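Side-chain contacts in protein secretion chaperonin CsaA (Picrophilus torridus, PDB 5ZDI), which probably binds tRNA through an OB-type domain and is named as a chaperonin of protein secretion: residues Y31-Y36 / D56-K61; I35-I40 / A65-P70. All coordinates share one frame; numbering follows the deposited sequence.

Contact 1. Residues Y31-Y36 / D56-K61; sequences YKLKIY and DELINK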
loop_
_atom_site.group_PDB
_atom_site.type_symbol
_atom_site.label_atom_id
_atom_site.label_comp_id
_atom_site.label_asym_id
_atom_site.label_seq_id
_atom_site.Cartn_x
_atom_site.Cartn_y
_atom_site.Cartn_z
ATOM N N TYR A 31 3.938 0.426 18.951
ATOM C CA TYR A 31 5.374 0.581 18.917
ATOM C C TYR A 31 5.766 1.955 18.363
ATOM O O TYR A 31 5.103 2.474 17.455
ATOM C CB TYR A 31 6.070 -0.436 18.009
ATOM C CG TYR A 31 5.959 -1.901 18.413
ATOM C CD1 TYR A 31 6.220 -2.296 19.744
ATOM C CD2 TYR A 31 5.641 -2.869 17.522
ATOM C CE1 TYR A 31 6.126 -3.585 20.129
ATOM C CE2 TYR A 31 5.591 -4.220 17.879
ATOM C CZ TYR A 31 5.811 -4.569 19.226
ATOM O OH TYR A 31 5.722 -5.901 19.541
ATOM N N LYS A 32 6.878 2.434 18.874
ATOM C CA LYS A 32 7.689 3.495 18.222
ATOM C C LYS A 32 8.635 2.815 17.228
ATOM O O LYS A 32 9.432 1.932 17.560
ATOM C CB LYS A 32 8.486 4.322 19.261
ATOM C CG LYS A 32 7.689 5.043 20.277
ATOM C CD LYS A 32 8.755 5.532 21.305
ATOM C CE LYS A 32 8.146 6.528 22.176
ATOM N NZ LYS A 32 9.211 7.001 23.099
ATOM N N LEU A 33 8.567 3.240 15.976
ATOM C CA LEU A 33 9.389 2.746 14.915
ATOM C C LEU A 33 10.293 3.845 14.353
ATOM O O LEU A 33 9.840 4.962 14.156
ATOM C CB LEU A 33 8.496 2.346 13.706
ATOM C CG LEU A 33 7.360 1.412 13.960
ATOM C CD1 LEU A 33 6.659 1.087 12.651
ATOM C CD2 LEU A 33 7.896 0.134 14.550
ATOM N N LYS A 34 11.561 3.507 14.128
ATOM C CA LYS A 34 12.517 4.354 13.432
ATOM C C LYS A 34 12.777 3.689 12.084
ATOM O O LYS A 34 13.238 2.564 12.003
ATOM C CB LYS A 34 13.766 4.562 14.261
ATOM C CG LYS A 34 14.789 5.352 13.478
ATOM C CD LYS A 34 15.950 5.680 14.401
ATOM C CE LYS A 34 17.047 6.337 13.631
ATOM N NZ LYS A 34 17.934 6.871 14.705
ATOM N N ILE A 35 12.405 4.403 11.007
ATOM C CA ILE A 35 12.293 3.825 9.656
ATOM C C ILE A 35 13.182 4.650 8.706
ATOM O O ILE A 35 13.171 5.922 8.750
ATOM C CB ILE A 35 10.845 3.942 9.162
ATOM C CG1 ILE A 35 9.907 3.355 10.191
ATOM C CG2 ILE A 35 10.679 3.319 7.799
ATOM C CD1 ILE A 35 8.451 3.439 9.868
ATOM N N TYR A 36 13.906 3.938 7.868
ATOM C CA TYR A 36 14.827 4.571 6.876
ATOM C C TYR A 36 14.127 4.606 5.552
ATOM O O TYR A 36 13.581 3.613 5.137
ATOM C CB TYR A 36 16.096 3.753 6.753
ATOM C CG TYR A 36 17.101 4.349 5.755
ATOM C CD1 TYR A 36 17.666 5.613 5.972
ATOM C CD2 TYR A 36 17.494 3.631 4.605
ATOM C CE1 TYR A 36 18.608 6.133 5.079
ATOM C CE2 TYR A 36 18.378 4.195 3.667
ATOM C CZ TYR A 36 18.927 5.427 3.930
ATOM O OH TYR A 36 19.820 5.965 3.010
ATOM N N ASP A 56 11.270 -8.357 16.978
ATOM C CA ASP A 56 12.195 -8.990 16.048
ATOM C C ASP A 56 11.635 -9.314 14.673
ATOM O O ASP A 56 12.399 -9.375 13.725
ATOM C CB ASP A 56 12.860 -10.226 16.681
ATOM C CG ASP A 56 13.965 -9.849 17.684
ATOM O OD1 ASP A 56 14.902 -9.091 17.319
ATOM O OD2 ASP A 56 13.908 -10.337 18.825
ATOM N N GLU A 57 10.324 -9.436 14.540
ATOM C CA GLU A 57 9.682 -9.553 13.226
ATOM C C GLU A 57 9.679 -8.293 12.418
ATOM O O GLU A 57 9.598 -8.376 11.223
ATOM C CB GLU A 57 8.277 -10.086 13.335
ATOM C CG GLU A 57 8.268 -11.448 14.091
ATOM C CD GLU A 57 6.838 -11.922 14.256
ATOM O OE1 GLU A 57 5.965 -11.287 14.859
ATOM O OE2 GLU A 57 6.576 -12.966 13.732
ATOM N N LEU A 58 9.885 -7.136 13.046
ATOM C CA LEU A 58 9.794 -5.898 12.317
ATOM C C LEU A 58 11.185 -5.368 11.929
ATOM O O LEU A 58 11.311 -4.572 11.028
ATOM C CB LEU A 58 9.027 -4.875 13.150
ATOM C CG LEU A 58 7.641 -5.212 13.561
ATOM C CD1 LEU A 58 7.053 -4.236 14.563
ATOM C CD2 LEU A 58 6.748 -5.220 12.303
ATOM N N ILE A 59 12.236 -5.741 12.657
ATOM C CA ILE A 59 13.594 -5.261 12.315
ATOM C C ILE A 59 13.956 -5.663 10.889
ATOM O O ILE A 59 13.866 -6.857 10.470
ATOM C CB ILE A 59 14.603 -5.811 13.314
ATOM C CG1 ILE A 59 14.262 -5.296 14.731
ATOM C CG2 ILE A 59 16.027 -5.515 12.881
ATOM C CD1 ILE A 59 14.722 -3.886 14.971
ATOM N N ASN A 60 14.421 -4.659 10.131
ATOM C CA ASN A 60 14.696 -4.834 8.733
ATOM C C ASN A 60 13.581 -5.303 7.823
ATOM O O ASN A 60 13.815 -5.750 6.687
ATOM C CB ASN A 60 16.056 -5.601 8.541
ATOM C CG ASN A 60 17.236 -4.709 8.984
ATOM O OD1 ASN A 60 17.310 -3.501 8.536
ATOM N ND2 ASN A 60 18.089 -5.211 9.916
ATOM N N LYS A 61 12.332 -5.108 8.259
ATOM C CA LYS A 61 11.186 -5.323 7.397
ATOM C C LYS A 61 10.891 -4.119 6.498
ATOM O O LYS A 61 10.845 -2.968 6.998
ATOM C CB LYS A 61 9.956 -5.631 8.276
ATOM C CG LYS A 61 8.802 -6.228 7.521
ATOM C CD LYS A 61 7.608 -6.323 8.434
ATOM C CE LYS A 61 6.253 -6.637 7.734
ATOM N NZ LYS A 61 6.300 -7.805 6.940
#
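L58 sets its CD1 methyl against the ring of Y31 and, more loosely, toward L33, joining a short helix to strand 31-36 in the interior of an OB-type, putative tRNA-binding domain. In this fold a curled antiparallel sheet closes round a hydrophobic core, and here the helix 55-58 lays one leucine against it. Y31 and L33, two residues apart on the strand, turn their side chains into the same core. The methyl L58 CD1 stands 3.6 Å from Y31 CD2 and equally near Y31 CE2, so the CD2-CE2 bond of the ring takes the contact, which the methyl approaches obliquely. CB of Y31 points toward 56-61, and with CG anti to the carbonyl carbon (chi1 -64°) this bond of the ring comes to L58. On the leucine, CD1 extends anti to CA (chi2 171°), which puts this methyl at the end of the side chain, against Y31. Tyrosine suits the site because its ring carbons pack like any apolar group while the hydroxyl, which would be costly to bury alone, is hydrogen-bonded to the backbone O of Y53. L33 offers its CD2 at a looser 4.5 Å from L58 CD1. A branched leucine suits position 58: as one methyl meets the strand, the side chain also packs on I50, Y53 and L94 of strand 91-97. Residues L58 to K61 form a type II beta turn, with N60 at a positive phi of 57°, which asparagine tolerates well. The turn is closed by the hydrogen bond from K61 N to L58 O, 3.0 Å long.

Contact 2. Residues I35-I40 / A65-P70; sequences IYFGDI and AVVNFP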
loop_
_atom_site.group_PDB
_atom_site.type_symbol
_atom_site.label_atom_id
_atom_site.label_comp_id
_atom_site.label_asym_id
_atom_site.label_seq_id
_atom_site.Cartn_x
_atom_site.Cartn_y
_atom_site.Cartn_z
ATOM N N ILE A 35 12.405 4.403 11.007
ATOM C CA ILE A 35 12.293 3.825 9.656
ATOM C C ILE A 35 13.182 4.650 8.706
ATOM O O ILE A 35 13.171 5.922 8.750
ATOM C CB ILE A 35 10.845 3.942 9.162
ATOM C CG1 ILE A 35 9.907 3.355 10.191
ATOM C CG2 ILE A 35 10.679 3.319 7.799
ATOM C CD1 ILE A 35 8.451 3.439 9.868
ATOM N N TYR A 36 13.906 3.938 7.868
ATOM C CA TYR A 36 14.827 4.571 6.876
ATOM C C TYR A 36 14.127 4.606 5.552
ATOM O O TYR A 36 13.581 3.613 5.137
ATOM C CB TYR A 36 16.096 3.753 6.753
ATOM C CG TYR A 36 17.101 4.349 5.755
ATOM C CD1 TYR A 36 17.666 5.613 5.972
ATOM C CD2 TYR A 36 17.494 3.631 4.605
ATOM C CE1 TYR A 36 18.608 6.133 5.079
ATOM C CE2 TYR A 36 18.378 4.195 3.667
ATOM C CZ TYR A 36 18.927 5.427 3.930
ATOM O OH TYR A 36 19.820 5.965 3.010
ATOM N N PHE A 37 14.122 5.783 4.899
ATOM C CA PHE A 37 13.385 6.030 3.657
ATOM C C PHE A 37 14.361 6.497 2.551
ATOM O O PHE A 37 13.978 7.147 1.593
ATOM C CB PHE A 37 12.364 7.122 3.944
ATOM C CG PHE A 37 11.147 6.610 4.654
ATOM C CD1 PHE A 37 10.151 5.904 3.953
ATOM C CD2 PHE A 37 10.936 6.886 5.996
ATOM C CE1 PHE A 37 9.023 5.403 4.583
ATOM C CE2 PHE A 37 9.781 6.416 6.648
ATOM C CZ PHE A 37 8.850 5.676 5.966
ATOM N N GLY A 38 15.634 6.186 2.711
ATOM C CA GLY A 38 16.605 6.425 1.618
ATOM C C GLY A 38 17.431 7.684 1.922
ATOM O O GLY A 38 17.145 8.461 2.874
ATOM N N ASP A 39 18.321 8.009 1.003
ATOM C CA ASP A 39 19.337 9.050 1.166
ATOM C C ASP A 39 18.819 10.470 1.226
ATOM O O ASP A 39 19.563 11.400 1.625
ATOM C CB ASP A 39 20.345 9.049 -0.015
ATOM C CG ASP A 39 21.213 7.822 -0.075
ATOM O OD1 ASP A 39 21.729 7.360 0.977
ATOM O OD2 ASP A 39 21.395 7.318 -1.210
ATOM N N ILE A 40 17.639 10.721 0.668
ATOM C CA ILE A 40 17.084 12.061 0.637
ATOM C C ILE A 40 16.136 12.303 1.822
ATOM O O ILE A 40 16.275 13.268 2.588
ATOM C CB ILE A 40 16.385 12.329 -0.711
ATOM C CG1 ILE A 40 17.433 12.276 -1.839
ATOM C CG2 ILE A 40 15.660 13.657 -0.691
ATOM C CD1 ILE A 40 16.847 11.918 -3.198
ATOM N N ALA A 65 4.732 3.569 3.648
ATOM C CA ALA A 65 4.248 4.678 4.458
ATOM C C ALA A 65 3.944 5.929 3.663
ATOM O O ALA A 65 4.593 6.219 2.647
ATOM C CB ALA A 65 5.256 4.995 5.545
ATOM N N VAL A 66 2.995 6.709 4.211
ATOM C CA VAL A 66 2.726 8.038 3.756
ATOM C C VAL A 66 3.764 8.967 4.375
ATOM O O VAL A 66 3.860 9.016 5.620
ATOM C CB VAL A 66 1.340 8.517 4.149
ATOM C CG1 VAL A 66 1.261 9.988 3.629
ATOM C CG2 VAL A 66 0.282 7.649 3.514
ATOM N N VAL A 67 4.503 9.733 3.537
ATOM C CA VAL A 67 5.606 10.514 4.070
ATOM C C VAL A 67 5.444 12.044 4.061
ATOM O O VAL A 67 6.304 12.742 4.597
ATOM C CB VAL A 67 6.957 10.171 3.348
ATOM C CG1 VAL A 67 7.266 8.680 3.556
ATOM C CG2 VAL A 67 6.930 10.648 1.884
ATOM N N ASN A 68 4.324 12.513 3.573
ATOM C CA ASN A 68 4.049 13.971 3.468
ATOM C C ASN A 68 2.874 14.466 4.248
ATOM O O ASN A 68 2.248 15.505 3.907
ATOM C CB ASN A 68 3.958 14.345 1.979
ATOM C CG ASN A 68 2.748 13.770 1.256
ATOM O OD1 ASN A 68 2.246 12.669 1.570
ATOM N ND2 ASN A 68 2.261 14.518 0.222
ATOM N N PHE A 69 2.540 13.766 5.316
ATOM C CA PHE A 69 1.610 14.305 6.300
ATOM C C PHE A 69 2.345 15.309 7.241
ATOM O O PHE A 69 3.572 15.151 7.476
ATOM C CB PHE A 69 1.083 13.224 7.217
ATOM C CG PHE A 69 0.068 12.263 6.620
ATOM C CD1 PHE A 69 -0.952 12.677 5.774
ATOM C CD2 PHE A 69 0.091 10.912 6.984
ATOM C CE1 PHE A 69 -1.881 11.787 5.285
ATOM C CE2 PHE A 69 -0.896 10.046 6.553
ATOM C CZ PHE A 69 -1.855 10.470 5.723
ATOM N N PRO A 70 1.582 16.237 7.854
ATOM C CA PRO A 70 2.069 16.993 8.968
ATOM C C PRO A 70 2.450 16.091 10.148
ATOM O O PRO A 70 1.833 15.066 10.362
ATOM C CB PRO A 70 0.885 17.890 9.349
ATOM C CG PRO A 70 -0.133 17.745 8.283
ATOM C CD PRO A 70 0.140 16.469 7.612
#
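F37 meets V67 and A65 by two different parts of its ring. The first interaction is a CH-pi contact: V67 CG1 lies over one face, 4.1 Å from the centroid of the F37 ring and 20° off the ring normal, displaced toward the rim. Valine suits this place, since a chi1 of -60° sets CG1 beside the backbone N and turns this one methyl branch to the ring. The second is apolar contact at the ring edge, where A65 CB comes within 3.7 Å of F37 CZ; the small alanine lets the rim approach its strand closely. A65 and V67 sit at the end of strand 62-66 and just past it, while F37 follows strand 31-36, so the ring bridges the ends of two strands that both pair antiparallel with strand 12-22 in the curled OB-fold sheet. V81 of strand 77-88 and R13 of strand 12-22 also touch both F37 and V67. Replacing F37 by an alanine would probably open a gap beside A65 and cost V67 CG1 its aromatic face. The ring carbon nearest that methyl is F37 CE1, 3.9 Å from V67 CG1.

How the contacts relate
Contact 1 and contact 2 both start from strand 31-36, and their centres lie about 14 Å apart. Their segments overlap in I35 and Y36, which make neither contact: the touching residues are Y31 and L33 in one and F37 in the other. Along the chain the order is strand 31-36, helix 38-41, strand 43-48, helix 55-58 and strand 62-66. The two contacts thus bring later parts of the chain, helix 55-58 and the end of strand 62-66, back onto strand 31-36 and the residue after it. Both reach the same antiparallel sheet. V83 and V81 of strand 77-88 touch L33 and F37 respectively, so one strand accompanies both contacts through the buried interior of the OB-type fold.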